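Isoprenyl transferase (PDB 3UGS) probably catalyses the magnesium-dependent condensation of isopentenyl diphosphate with allylic diphosphates to make undecaprenyl diphosphate, working as a homodimer. Local coordinates at residues A[163-168]-A[183-188]; A[142-147]-A[157-162]; A[13-18]-A[172-177]; A[51-56]-A[127-132]; A[81-86]-A[110-115]. All blocks are in the same frame, centred on the assembly; numbering follows the deposited sequence.

Contact 1 of 5, residues A[163-168]-A[183-188]; sequences LDLPLD and NFLLWQ
Two loops that flank strand 171-175 of the prenyltransferase sheet meet here, one leading into it and one leaving it, and Gln188 and Leu163 join them. The Gln188 side chain bends at chi2 (93°) and comes at Leu163 from the opposite direction. Its NE2 gives a nearly straight hydrogen bond (169°) to Leu165 O, 2.9 Å away; the acceptor lies in the amide plane, while the donor is tilted 33° from the carbonyl plane. The same NE2 also bonds Glu139 of helix 136-149, so two acceptors hold this buried amide. Leu163 CD1 reaches Trp187 CD1 at 3.5 Å, its side chain running at about a right angle to that of the tryptophan. The indole NE1 donates to Thr160 OG1. A looser apolar touch, Leu165 CD2 to Leu185 CD2 at 4.3 Å, extends the buried patch. Asp168 pairs with Arg137 of the second subunit, which also bonds Trp187 O, so the paired loops form part of the dimer interface of this UPP synthase fold.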
# COMPACT_ATOMS: atom_id res chain seq x y z
N LEU A 163 -12.43 8.74 -5.63
CA LEU A 163 -11.08 8.51 -6.16
C LEU A 163 -11.14 8.64 -7.68
O LEU A 163 -12.17 8.51 -8.28
CB LEU A 163 -10.50 7.17 -5.74
CG LEU A 163 -10.09 6.99 -4.29
CD1 LEU A 163 -9.99 5.50 -3.99
CD2 LEU A 163 -8.80 7.73 -3.98
N ASP A 164 -10.00 8.97 -8.28
CA ASP A 164 -9.87 8.95 -9.76
C ASP A 164 -10.27 7.56 -10.27
O ASP A 164 -10.80 7.41 -11.35
CB ASP A 164 -8.44 9.19 -10.22
CG ASP A 164 -8.04 10.64 -10.20
OD1 ASP A 164 -8.89 11.53 -9.90
OD2 ASP A 164 -6.85 10.90 -10.51
N LEU A 165 -9.94 6.56 -9.46
CA LEU A 165 -10.21 5.14 -9.76
C LEU A 165 -10.74 4.38 -8.55
O LEU A 165 -9.99 3.76 -7.81
CB LEU A 165 -8.95 4.45 -10.32
CG LEU A 165 -9.11 3.01 -10.81
CD1 LEU A 165 -10.11 2.86 -11.94
CD2 LEU A 165 -7.74 2.52 -11.23
N PRO A 166 -12.06 4.38 -8.39
CA PRO A 166 -12.71 3.78 -7.22
C PRO A 166 -12.51 2.29 -6.99
O PRO A 166 -12.68 1.80 -5.85
CB PRO A 166 -14.20 4.08 -7.48
CG PRO A 166 -14.22 5.27 -8.38
CD PRO A 166 -13.05 5.01 -9.29
N LEU A 167 -12.13 1.61 -8.04
CA LEU A 167 -12.08 0.12 -8.04
C LEU A 167 -10.91 -0.48 -7.26
O LEU A 167 -9.73 -0.20 -7.52
CB LEU A 167 -12.06 -0.42 -9.47
CG LEU A 167 -12.33 -1.93 -9.59
CD1 LEU A 167 -13.71 -2.36 -9.12
CD2 LEU A 167 -12.13 -2.36 -11.02
N ASP A 168 -11.25 -1.32 -6.31
CA ASP A 168 -10.22 -2.07 -5.52
C ASP A 168 -9.36 -2.89 -6.50
O ASP A 168 -9.81 -3.42 -7.51
CB ASP A 168 -10.78 -3.02 -4.46
CG ASP A 168 -11.44 -2.32 -3.26
OD1 ASP A 168 -11.14 -1.14 -2.96
OD2 ASP A 168 -12.29 -2.98 -2.59
N ASN A 183 3.96 4.74 -4.29
CA ASN A 183 2.82 5.70 -4.39
C ASN A 183 1.79 5.32 -5.45
O ASN A 183 1.14 6.17 -6.06
CB ASN A 183 3.33 7.12 -4.66
CG ASN A 183 2.44 8.20 -4.05
OD1 ASN A 183 1.53 7.91 -3.29
ND2 ASN A 183 2.71 9.46 -4.39
N PHE A 184 1.69 4.01 -5.66
CA PHE A 184 0.79 3.46 -6.68
C PHE A 184 -0.46 2.85 -6.07
O PHE A 184 -0.43 1.78 -5.46
CB PHE A 184 1.52 2.45 -7.59
CG PHE A 184 0.75 2.08 -8.85
CD1 PHE A 184 0.10 3.04 -9.60
CD2 PHE A 184 0.69 0.77 -9.27
CE1 PHE A 184 -0.60 2.69 -10.75
CE2 PHE A 184 -0.01 0.41 -10.40
CZ PHE A 184 -0.65 1.38 -11.15
N LEU A 185 -1.57 3.55 -6.25
CA LEU A 185 -2.91 3.02 -5.86
C LEU A 185 -2.97 2.45 -4.42
O LEU A 185 -3.54 1.39 -4.11
CB LEU A 185 -3.29 1.90 -6.80
CG LEU A 185 -3.39 2.28 -8.29
CD1 LEU A 185 -3.63 1.02 -9.12
CD2 LEU A 185 -4.46 3.36 -8.51
N LEU A 186 -2.38 3.18 -3.51
CA LEU A 186 -2.31 2.71 -2.10
C LEU A 186 -3.68 2.39 -1.48
O LEU A 186 -3.91 1.37 -0.82
CB LEU A 186 -1.56 3.71 -1.25
CG LEU A 186 -0.07 3.88 -1.68
CD1 LEU A 186 0.62 5.06 -0.95
CD2 LEU A 186 0.71 2.58 -1.48
N TRP A 187 -4.61 3.30 -1.67
CA TRP A 187 -5.94 3.13 -1.08
C TRP A 187 -6.63 1.87 -1.59
O TRP A 187 -7.15 1.03 -0.85
CB TRP A 187 -6.81 4.35 -1.34
CG TRP A 187 -8.18 4.27 -0.75
CD1 TRP A 187 -9.27 3.57 -1.22
CD2 TRP A 187 -8.65 4.94 0.45
NE1 TRP A 187 -10.34 3.77 -0.40
CE2 TRP A 187 -10.03 4.60 0.60
CE3 TRP A 187 -8.07 5.81 1.36
CZ2 TRP A 187 -10.78 5.08 1.61
CZ3 TRP A 187 -8.81 6.27 2.39
CH2 TRP A 187 -10.15 5.92 2.52
N GLN A 188 -6.60 1.76 -2.90
CA GLN A 188 -7.20 0.64 -3.64
C GLN A 188 -6.56 -0.73 -3.28
O GLN A 188 -7.17 -1.80 -3.35
CB GLN A 188 -7.12 0.89 -5.13
CG GLN A 188 -7.92 2.08 -5.63
CD GLN A 188 -7.07 3.36 -5.67
OE1 GLN A 188 -6.01 3.41 -5.05
NE2 GLN A 188 -7.53 4.38 -6.42

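Contact 2 of 5, residues A[142-147]-A[157-162]; sequences RAAKRV and ENLTQN
Asn162, Val147 and Leu159 bury the most surface where helix 156-161 packs across helix 136-149, a helix-helix crossing of 112° with the segment axes 8.4 Å apart. Asn162, at the end of its segment, lies alongside Arg146, the two side chains running past one another head to tail. Its backbone O receives a hydrogen bond from Arg146 NH1 at 2.8 Å, at the guanidinium edge and tilted 17° out of its plane, and that NH1 also forms a salt bridge with Asp164. The Asn162 amide turns back on its own segment: ND2 donates to Asn158 O at 2.9 Å, with the acceptor in the amide plane, which fixes the rotation of the group. Leu159 CG lies opposite the backbone N (chi1 172°), and CD2 meets Ala143 CB at 3.4 Å and Ala144 CB at 4.1 Å. Ile141 of the second subunit also packs on Leu159. One methyl of Val147 meets the 157-162 segment, CG2 lying 3.4 Å from both Asn158 O and Asn162 ND2.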
# COMPACT_ATOMS: atom_id res chain seq x y z
N ARG A 142 -7.21 14.63 -3.35
CA ARG A 142 -8.15 15.10 -4.36
C ARG A 142 -9.54 14.49 -4.15
O ARG A 142 -10.57 15.11 -4.37
CB ARG A 142 -7.64 14.85 -5.80
CG ARG A 142 -6.36 15.67 -6.10
CD ARG A 142 -5.97 15.83 -7.56
NE ARG A 142 -5.36 14.58 -8.03
CZ ARG A 142 -6.00 13.63 -8.69
NH1 ARG A 142 -5.38 12.49 -8.99
NH2 ARG A 142 -7.26 13.83 -9.06
N ALA A 143 -9.55 13.25 -3.72
CA ALA A 143 -10.83 12.57 -3.48
C ALA A 143 -11.55 13.18 -2.29
O ALA A 143 -12.78 13.36 -2.30
CB ALA A 143 -10.64 11.11 -3.27
N ALA A 144 -10.76 13.51 -1.27
CA ALA A 144 -11.29 14.12 -0.02
C ALA A 144 -11.90 15.53 -0.29
O ALA A 144 -12.87 15.94 0.33
CB ALA A 144 -10.21 14.23 1.05
N LYS A 145 -11.29 16.26 -1.18
CA LYS A 145 -11.78 17.60 -1.53
C LYS A 145 -13.09 17.51 -2.32
O LYS A 145 -13.98 18.32 -2.15
CB LYS A 145 -10.75 18.38 -2.31
CG LYS A 145 -9.51 18.66 -1.49
CD LYS A 145 -8.38 19.12 -2.40
CE LYS A 145 -7.64 20.31 -1.81
NZ LYS A 145 -6.89 20.96 -2.92
N ARG A 146 -13.16 16.53 -3.21
CA ARG A 146 -14.38 16.28 -3.98
C ARG A 146 -15.58 15.95 -3.07
O ARG A 146 -16.73 16.31 -3.34
CB ARG A 146 -14.21 15.12 -4.97
CG ARG A 146 -13.36 15.42 -6.17
CD ARG A 146 -13.00 14.09 -6.88
NE ARG A 146 -12.32 14.34 -8.14
CZ ARG A 146 -11.40 13.55 -8.69
NH1 ARG A 146 -11.05 12.39 -8.11
NH2 ARG A 146 -10.84 13.94 -9.83
N VAL A 147 -15.27 15.19 -2.03
CA VAL A 147 -16.26 14.77 -1.03
C VAL A 147 -16.76 16.00 -0.26
O VAL A 147 -17.94 16.18 -0.01
CB VAL A 147 -15.72 13.75 -0.03
CG1 VAL A 147 -16.66 13.62 1.16
CG2 VAL A 147 -15.53 12.40 -0.72
N GLU A 157 -16.40 5.18 2.50
CA GLU A 157 -17.17 4.89 1.30
C GLU A 157 -17.19 6.07 0.38
O GLU A 157 -16.98 5.94 -0.82
CB GLU A 157 -18.57 4.48 1.64
CG GLU A 157 -18.63 3.26 2.57
CD GLU A 157 -18.46 3.60 4.07
OE1 GLU A 157 -17.89 4.66 4.46
OE2 GLU A 157 -18.89 2.76 4.90
N ASN A 158 -17.40 7.24 0.94
CA ASN A 158 -17.47 8.42 0.11
C ASN A 158 -16.16 8.78 -0.54
O ASN A 158 -16.10 9.23 -1.66
CB ASN A 158 -18.04 9.61 0.87
CG ASN A 158 -19.57 9.55 1.00
OD1 ASN A 158 -20.25 9.08 0.09
ND2 ASN A 158 -20.11 10.03 2.11
N LEU A 159 -15.07 8.58 0.18
CA LEU A 159 -13.75 8.88 -0.34
C LEU A 159 -13.40 7.89 -1.45
O LEU A 159 -12.89 8.24 -2.47
CB LEU A 159 -12.74 8.86 0.79
CG LEU A 159 -11.22 8.96 0.62
CD1 LEU A 159 -10.59 7.83 -0.19
CD2 LEU A 159 -10.85 10.30 0.07
N THR A 160 -13.71 6.64 -1.22
CA THR A 160 -13.52 5.62 -2.26
C THR A 160 -14.17 6.02 -3.57
O THR A 160 -13.55 6.02 -4.62
CB THR A 160 -14.09 4.28 -1.78
OG1 THR A 160 -13.40 3.92 -0.58
CG2 THR A 160 -13.95 3.22 -2.78
N GLN A 161 -15.44 6.34 -3.49
CA GLN A 161 -16.27 6.63 -4.70
C GLN A 161 -15.81 7.91 -5.42
O GLN A 161 -16.21 8.18 -6.53
CB GLN A 161 -17.76 6.76 -4.38
CG GLN A 161 -18.40 5.45 -3.95
CD GLN A 161 -17.91 4.25 -4.79
OE1 GLN A 161 -17.29 3.28 -4.25
NE2 GLN A 161 -18.21 4.28 -6.13
N ASN A 162 -15.01 8.69 -4.77
CA ASN A 162 -14.50 9.94 -5.36
C ASN A 162 -13.04 9.90 -5.80
O ASN A 162 -12.50 10.90 -6.30
CB ASN A 162 -14.77 11.15 -4.46
CG ASN A 162 -16.22 11.59 -4.52
OD1 ASN A 162 -16.63 12.27 -5.48
ND2 ASN A 162 -17.03 11.17 -3.53

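Contact 3 of 5, residues A[13-18]-A[172-177]; sequences VMDGNR and MLRVGN. With FFT ((2Z,6Z)-3,7,11-trimethyldodeca-2,6,10-trien-1-yl dihydrogen phosphate), chain C.
Arg174 and Gly16 grip the phosphate of the bound (2Z,6Z)-farnesyl monophosphate (FFT) at the C-terminal ends of two neighbouring strands of the parallel sheet, 9-14 and 171-175. FFT O1 is shared by Gly16 N and Arg174 NH1, each at 2.7 Å, and Arg174 NH2 reaches FFT O3 at 2.8 Å. The guanidinium therefore spans two phosphate oxygens, with O1 near its plane. Its chain bends at chi2 and chi3 (72° and 67°), folding the group back across strand 9-14. There Val13 CG1 lies over one guanidinium face, toward its rim, while the other methyl, CG2, touches the prenyl chain at FFT C14. Ser182 OG and Arg180 NE also bond the ligand.

Asp15 forms the next layer. Probably catalytic and a magnesium ligand, as in related enzymes, it makes a salt bridge from OD2 to Arg174 NH1 whose hydrogen bond is weak (3.3 Å). Its carboxylate is positioned in turn by the loop after strand 171-175, where Ala178 N also bonds OD2 and Gly176 CA lies 3.1 Å from that same oxygen, a place with no room for a side chain. Behind this, parallel pairing links Val13 with Arg174 and Met14 with Val175; Val175 N bonds Val13 O, and Asp15 N bonds Val175 O. Asn177 N donates a hydrogen bond to Asp15 OD1 on its syn side at 2.7 Å, 33° out of the carboxylate plane.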
# COMPACT_ATOMS: atom_id res chain seq x y z
N VAL A 13 3.07 -2.43 -12.30
CA VAL A 13 4.16 -1.49 -12.28
C VAL A 13 5.47 -2.20 -12.55
O VAL A 13 5.75 -3.28 -12.04
CB VAL A 13 4.29 -0.69 -10.97
CG1 VAL A 13 4.47 -1.63 -9.79
CG2 VAL A 13 5.49 0.29 -11.09
N MET A 14 6.27 -1.57 -13.38
CA MET A 14 7.60 -2.12 -13.73
C MET A 14 8.70 -1.29 -13.10
O MET A 14 8.51 -0.13 -12.82
CB MET A 14 7.78 -2.19 -15.24
CG MET A 14 6.56 -2.80 -15.92
SD MET A 14 6.25 -2.07 -17.54
CE MET A 14 4.72 -2.88 -17.99
N ASP A 15 9.83 -1.90 -12.87
CA ASP A 15 10.99 -1.17 -12.37
C ASP A 15 11.17 0.11 -13.16
O ASP A 15 11.20 0.14 -14.37
CB ASP A 15 12.26 -1.97 -12.45
CG ASP A 15 12.43 -2.92 -11.30
OD1 ASP A 15 13.56 -3.43 -11.17
OD2 ASP A 15 11.45 -3.15 -10.54
N GLY A 16 11.27 1.19 -12.44
CA GLY A 16 11.49 2.49 -13.02
C GLY A 16 12.93 2.96 -13.01
O GLY A 16 13.20 4.13 -13.32
N ASN A 17 13.88 2.09 -12.64
CA ASN A 17 15.31 2.53 -12.72
C ASN A 17 16.16 2.00 -13.88
O ASN A 17 15.64 1.49 -14.86
CB ASN A 17 16.05 2.38 -11.38
CG ASN A 17 16.18 0.94 -10.92
OD1 ASN A 17 16.36 0.03 -11.72
ND2 ASN A 17 16.09 0.74 -9.60
N ARG A 18 17.47 2.14 -13.73
CA ARG A 18 18.51 1.72 -14.74
C ARG A 18 17.99 0.94 -15.96
O ARG A 18 18.46 -0.17 -16.26
CB ARG A 18 19.61 0.88 -14.06
N MET A 172 -1.90 -6.78 -7.52
CA MET A 172 -0.81 -5.83 -7.78
C MET A 172 0.46 -6.60 -8.16
O MET A 172 1.11 -7.22 -7.34
CB MET A 172 -0.54 -4.93 -6.57
CG MET A 172 0.64 -3.98 -6.73
SD MET A 172 0.39 -2.71 -7.98
CE MET A 172 -0.58 -1.46 -7.17
N LEU A 173 0.78 -6.51 -9.44
CA LEU A 173 1.94 -7.15 -10.03
C LEU A 173 3.11 -6.17 -10.26
O LEU A 173 3.04 -5.21 -11.01
CB LEU A 173 1.55 -7.86 -11.32
CG LEU A 173 2.67 -8.56 -12.11
CD1 LEU A 173 3.10 -9.89 -11.49
CD2 LEU A 173 2.17 -8.80 -13.53
N ARG A 174 4.19 -6.44 -9.58
CA ARG A 174 5.46 -5.73 -9.82
C ARG A 174 6.32 -6.56 -10.78
O ARG A 174 6.60 -7.72 -10.54
CB ARG A 174 6.22 -5.45 -8.51
CG ARG A 174 7.71 -5.20 -8.69
CD ARG A 174 8.05 -3.84 -9.33
NE ARG A 174 7.70 -2.71 -8.46
CZ ARG A 174 8.20 -1.47 -8.56
NH1 ARG A 174 9.06 -1.16 -9.52
NH2 ARG A 174 7.83 -0.54 -7.70
N VAL A 175 6.67 -5.97 -11.90
CA VAL A 175 7.64 -6.59 -12.80
C VAL A 175 8.97 -5.84 -12.72
O VAL A 175 9.16 -4.75 -13.25
CB VAL A 175 7.17 -6.62 -14.25
CG1 VAL A 175 8.15 -7.45 -15.07
CG2 VAL A 175 5.76 -7.19 -14.35
N GLY A 176 9.91 -6.49 -12.08
CA GLY A 176 11.23 -5.93 -11.89
C GLY A 176 11.82 -6.49 -10.61
O GLY A 176 11.30 -7.45 -10.04
N ASN A 177 12.90 -5.89 -10.19
CA ASN A 177 13.51 -6.26 -8.90
C ASN A 177 13.13 -5.40 -7.66
O ASN A 177 13.31 -5.83 -6.52
CB ASN A 177 15.04 -6.34 -9.02
CG ASN A 177 15.64 -7.08 -7.85
OD1 ASN A 177 15.13 -8.15 -7.42
ND2 ASN A 177 16.69 -6.51 -7.28
O3 FFT C . 9.54 1.67 -7.56
P FFT C . 10.27 2.16 -8.78
O1 FFT C . 10.48 1.10 -9.81
O2 FFT C . 11.46 3.01 -8.39
O FFT C . 9.30 3.21 -9.56
C14 FFT C . 8.12 2.75 -10.26
C13 FFT C . 7.27 3.91 -10.72
C11 FFT C . 6.93 4.10 -11.99
C12 FFT C . 6.10 5.26 -12.38
C10 FFT C . 7.29 3.11 -13.06
C9 FFT C . 8.04 3.74 -14.20
C8 FFT C . 8.64 2.66 -15.07
C6 FFT C . 8.24 2.47 -16.34
C7 FFT C . 8.86 1.41 -17.23
C5 FFT C . 7.15 3.34 -16.91
C4 FFT C . 7.43 3.47 -18.39
C3 FFT C . 6.65 4.59 -19.02
C1 FFT C . 6.50 4.61 -20.37
C2 FFT C . 7.12 3.52 -21.23
C FFT C . 5.71 5.73 -21.00

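Contact 4 of 5, residues A[51-56]-A[127-132]; sequences ISNLSL and CVNLAI
The amides of Asn129 and Asn53 meet nearly coplanar, 22° apart, although the side chains run at an oblique angle to one another. Asn129 ND2 donates to Asn53 OD1 at 2.8 Å, in the carbonyl plane and on a lone pair of the acceptor. A second bond from this nitrogen reaches Ser55 OG at 3.2 Å, again close to the amide plane of Asn129, so two acceptors on the neighbouring strand hold the buried amide flat. The other end of the Asn53 amide is held as well: ND2 donates to Ser52 OG, which is itself bonded to Lys8 O. Ser55 OG has a further partner in His9 of strand 9-14, which carries the polar network one strand further.

Asn53, Ser55 and Asn129 lie on one face of two neighbouring inner strands, 53-60 and 126-134, in the six-stranded parallel sheet of the UPP synthase fold. Backbone bonds alternate between the strands, among them Leu54 N to Cys127 O at 3.0 Å and Leu56 N to Asn129 O at 2.8 Å.

The face bearing Leu54, Leu56, Val128 and Leu130 is apolar. Leu56 CG stands opposite the carbonyl carbon (chi1 -48°), and its CD1 comes obliquely to Val128 CG1 at 4.0 Å. Leu130 CD1 lies against Leu56 CB at 4.1 Å. Helix 34-48 packs on this face, with Met39 on Leu56 and both Leu42 and Met43 on Leu54.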
# COMPACT_ATOMS: atom_id res chain seq x y z
N ILE A 51 -10.61 -10.18 -16.96
CA ILE A 51 -10.09 -9.07 -16.11
C ILE A 51 -10.55 -7.75 -16.77
O ILE A 51 -10.05 -7.36 -17.78
CB ILE A 51 -8.57 -9.10 -15.98
CG1 ILE A 51 -8.15 -10.36 -15.21
CG2 ILE A 51 -8.03 -7.83 -15.33
CD1 ILE A 51 -6.64 -10.54 -15.06
N SER A 52 -11.50 -7.07 -16.15
CA SER A 52 -12.16 -5.88 -16.77
C SER A 52 -11.25 -4.63 -16.77
O SER A 52 -11.33 -3.78 -17.63
CB SER A 52 -13.48 -5.53 -16.09
OG SER A 52 -13.26 -5.19 -14.74
N ASN A 53 -10.38 -4.57 -15.79
CA ASN A 53 -9.55 -3.38 -15.58
C ASN A 53 -8.09 -3.72 -15.46
O ASN A 53 -7.71 -4.60 -14.69
CB ASN A 53 -9.93 -2.60 -14.33
CG ASN A 53 -11.09 -1.67 -14.56
OD1 ASN A 53 -10.87 -0.45 -14.71
ND2 ASN A 53 -12.30 -2.23 -14.61
N LEU A 54 -7.31 -2.97 -16.23
CA LEU A 54 -5.87 -3.09 -16.25
C LEU A 54 -5.25 -1.73 -16.01
O LEU A 54 -5.46 -0.78 -16.78
CB LEU A 54 -5.36 -3.69 -17.56
CG LEU A 54 -3.85 -3.70 -17.75
CD1 LEU A 54 -3.16 -4.72 -16.85
CD2 LEU A 54 -3.54 -3.93 -19.24
N SER A 55 -4.48 -1.67 -14.94
CA SER A 55 -3.94 -0.42 -14.46
C SER A 55 -2.45 -0.41 -14.59
O SER A 55 -1.76 -1.32 -14.13
CB SER A 55 -4.37 -0.11 -13.04
OG SER A 55 -5.75 0.27 -12.99
N LEU A 56 -1.97 0.64 -15.25
CA LEU A 56 -0.53 0.78 -15.59
C LEU A 56 0.03 2.07 -15.06
O LEU A 56 -0.65 3.05 -15.08
CB LEU A 56 -0.26 0.69 -17.11
CG LEU A 56 -0.95 -0.49 -17.81
CD1 LEU A 56 -0.79 -0.32 -19.31
CD2 LEU A 56 -0.44 -1.87 -17.31
N CYS A 127 -10.68 -2.13 -20.03
CA CYS A 127 -10.44 -0.76 -19.63
C CYS A 127 -9.00 -0.57 -19.10
O CYS A 127 -8.66 -1.05 -18.05
CB CYS A 127 -11.45 -0.29 -18.62
SG CYS A 127 -11.19 1.46 -18.18
N VAL A 128 -8.19 0.12 -19.88
CA VAL A 128 -6.81 0.41 -19.54
C VAL A 128 -6.70 1.76 -18.82
O VAL A 128 -6.85 2.86 -19.41
CB VAL A 128 -5.88 0.40 -20.74
CG1 VAL A 128 -4.47 0.80 -20.30
CG2 VAL A 128 -5.89 -0.97 -21.41
N ASN A 129 -6.45 1.65 -17.53
CA ASN A 129 -6.25 2.81 -16.63
C ASN A 129 -4.76 3.21 -16.58
O ASN A 129 -3.90 2.46 -16.12
CB ASN A 129 -6.74 2.55 -15.22
CG ASN A 129 -8.17 2.06 -15.19
OD1 ASN A 129 -9.05 2.74 -15.71
ND2 ASN A 129 -8.42 0.91 -14.56
N LEU A 130 -4.51 4.39 -17.10
CA LEU A 130 -3.14 4.89 -17.25
C LEU A 130 -2.87 5.99 -16.24
O LEU A 130 -3.45 7.09 -16.30
CB LEU A 130 -2.89 5.38 -18.68
CG LEU A 130 -1.41 5.57 -19.09
CD1 LEU A 130 -0.62 4.26 -19.04
CD2 LEU A 130 -1.33 6.17 -20.50
N ALA A 131 -1.98 5.67 -15.32
CA ALA A 131 -1.56 6.60 -14.27
C ALA A 131 -0.41 7.50 -14.69
O ALA A 131 0.73 7.09 -14.82
CB ALA A 131 -1.20 5.84 -13.00
N ILE A 132 -0.74 8.76 -14.91
CA ILE A 132 0.22 9.77 -15.44
C ILE A 132 0.23 11.03 -14.62
O ILE A 132 -0.81 11.65 -14.41
CB ILE A 132 -0.09 10.24 -16.88
CG1 ILE A 132 -0.50 9.07 -17.72
CG2 ILE A 132 1.12 10.92 -17.50
CD1 ILE A 132 -1.17 9.51 -19.02

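Contact 5 of 5, residues A[81-86]-A[110-115]; sequences CLDEAL and REKITL
Leu82 and Ile113 form the buried side of this helix pair, where helices 68-88 and 107-120 run roughly parallel, 26° apart, with segment axes 10.2 Å from each other. Leu82 CD1 reaches Ile113 CG1 at 4.1 Å, and the two side chains meet obliquely. The same methyl is 4.2 Å from Lys112 CD, so the lysine's aliphatic chain lies beside the leucine.

The other side is more exposed and partly polar. Lys112, with CG opposite its backbone N (chi1 -161°), runs extended to the other helix, and its ammonium forms a salt bridge with Asp83 OD1; the place of that oxygen is doubtful, so its exact geometry carries little weight. Asp79, one turn earlier in helix 68-88, also pairs with Lys112 NZ, giving the amine two carboxylate partners. Further along the helices, Leu86 and the exposed Leu115 meet at about a right angle, mainly through methyls, Leu115 CD2 lying 3.9 Å from Leu86 CD2. Val116 adds to the apolar side by packing on Ala85 and Leu86. Each helix joins successive strands of the parallel sheet, 68-88 linking 53-60 to 94-99 and 107-120 linking 94-99 to 126-134, as in the beta-alpha-beta crossovers of an alpha/beta fold.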
# COMPACT_ATOMS: atom_id res chain seq x y z
N CYS A 81 3.23 5.76 -27.39
CA CYS A 81 2.19 4.83 -26.89
C CYS A 81 0.79 5.38 -27.08
O CYS A 81 -0.18 4.67 -27.30
CB CYS A 81 2.37 4.47 -25.43
SG CYS A 81 3.91 3.61 -25.11
N LEU A 82 0.68 6.68 -26.90
CA LEU A 82 -0.62 7.33 -27.07
C LEU A 82 -1.08 7.20 -28.53
O LEU A 82 -2.24 6.97 -28.81
CB LEU A 82 -0.56 8.81 -26.69
CG LEU A 82 -0.60 9.04 -25.17
CD1 LEU A 82 -0.52 10.53 -24.85
CD2 LEU A 82 -1.83 8.39 -24.54
N ASP A 83 -0.13 7.33 -29.43
CA ASP A 83 -0.36 7.16 -30.89
C ASP A 83 -0.83 5.74 -31.24
O ASP A 83 -1.83 5.54 -31.91
CB ASP A 83 0.89 7.49 -31.69
CG ASP A 83 1.22 9.01 -31.67
OD1 ASP A 83 0.32 9.86 -31.47
OD2 ASP A 83 2.41 9.33 -31.87
N GLU A 84 -0.11 4.76 -30.73
CA GLU A 84 -0.49 3.31 -30.88
C GLU A 84 -1.93 3.11 -30.45
O GLU A 84 -2.73 2.45 -31.11
CB GLU A 84 0.38 2.35 -30.07
CG GLU A 84 1.67 1.93 -30.77
CD GLU A 84 1.48 0.77 -31.74
OE1 GLU A 84 0.40 0.15 -31.74
OE2 GLU A 84 2.44 0.49 -32.50
N ALA A 85 -2.24 3.72 -29.33
CA ALA A 85 -3.60 3.61 -28.72
C ALA A 85 -4.65 4.34 -29.56
O ALA A 85 -5.78 3.92 -29.69
CB ALA A 85 -3.60 4.10 -27.27
N LEU A 86 -4.25 5.45 -30.15
CA LEU A 86 -5.14 6.18 -31.08
C LEU A 86 -5.41 5.31 -32.30
O LEU A 86 -6.47 5.36 -32.91
CB LEU A 86 -4.54 7.50 -31.58
CG LEU A 86 -5.06 8.72 -30.82
CD1 LEU A 86 -4.15 9.91 -31.13
CD2 LEU A 86 -6.54 8.99 -31.11
N ARG A 110 -2.05 16.57 -22.80
CA ARG A 110 -3.39 16.56 -22.18
C ARG A 110 -4.49 16.35 -23.24
O ARG A 110 -5.39 15.51 -23.12
CB ARG A 110 -3.64 17.84 -21.37
N GLU A 111 -4.35 17.12 -24.31
CA GLU A 111 -5.29 17.07 -25.44
C GLU A 111 -5.25 15.70 -26.15
O GLU A 111 -6.26 15.14 -26.55
CB GLU A 111 -4.99 18.20 -26.44
N LYS A 112 -4.05 15.18 -26.31
CA LYS A 112 -3.86 13.91 -26.98
C LYS A 112 -4.41 12.76 -26.13
O LYS A 112 -4.97 11.81 -26.62
CB LYS A 112 -2.39 13.72 -27.22
CG LYS A 112 -2.06 12.70 -28.27
CD LYS A 112 -0.56 12.62 -28.45
CE LYS A 112 -0.24 11.84 -29.71
NZ LYS A 112 1.08 12.25 -30.26
N ILE A 113 -4.24 12.88 -24.83
CA ILE A 113 -4.90 11.99 -23.85
C ILE A 113 -6.41 12.05 -24.01
O ILE A 113 -7.07 11.03 -24.11
CB ILE A 113 -4.56 12.34 -22.38
CG1 ILE A 113 -3.15 11.84 -22.04
CG2 ILE A 113 -5.55 11.72 -21.41
CD1 ILE A 113 -2.48 12.65 -20.96
N THR A 114 -6.92 13.26 -23.98
CA THR A 114 -8.38 13.50 -24.06
C THR A 114 -8.93 12.91 -25.34
O THR A 114 -9.99 12.33 -25.38
CB THR A 114 -8.75 14.98 -24.08
OG1 THR A 114 -7.79 15.66 -24.89
CG2 THR A 114 -8.79 15.59 -22.66
N LEU A 115 -8.15 13.05 -26.37
CA LEU A 115 -8.51 12.55 -27.69
C LEU A 115 -8.75 11.05 -27.69
O LEU A 115 -9.83 10.56 -28.07
CB LEU A 115 -7.41 12.86 -28.71
CG LEU A 115 -7.90 12.81 -30.18
CD1 LEU A 115 -8.94 13.89 -30.47
CD2 LEU A 115 -6.71 12.90 -31.14

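How the contacts relate
Contact 3 holds the phosphate site, and the others lie about 16 to 28 Å from it, centre to centre. Contact 4, the nearest at about 16 Å, belongs to the same sheet, strands 9-14 and 53-60 being neighbours; Leu130 is about 7 Å from the bound FFT by side chain. Contact 5 touches contact 4 through Ile113 CD1 and Ile132 CD1, 3.9 Å apart, and the Leu82 side chain is about 8 Å from FFT. Contact 1 meets contact 3 where Phe184 packs on Met172, and meets contact 4 where Leu165 packs on Ser55. Asp164 ties contact 1 to the arginines of contact 2, the farthest from contact 3. Both contacts 1 and 2 reach the second subunit.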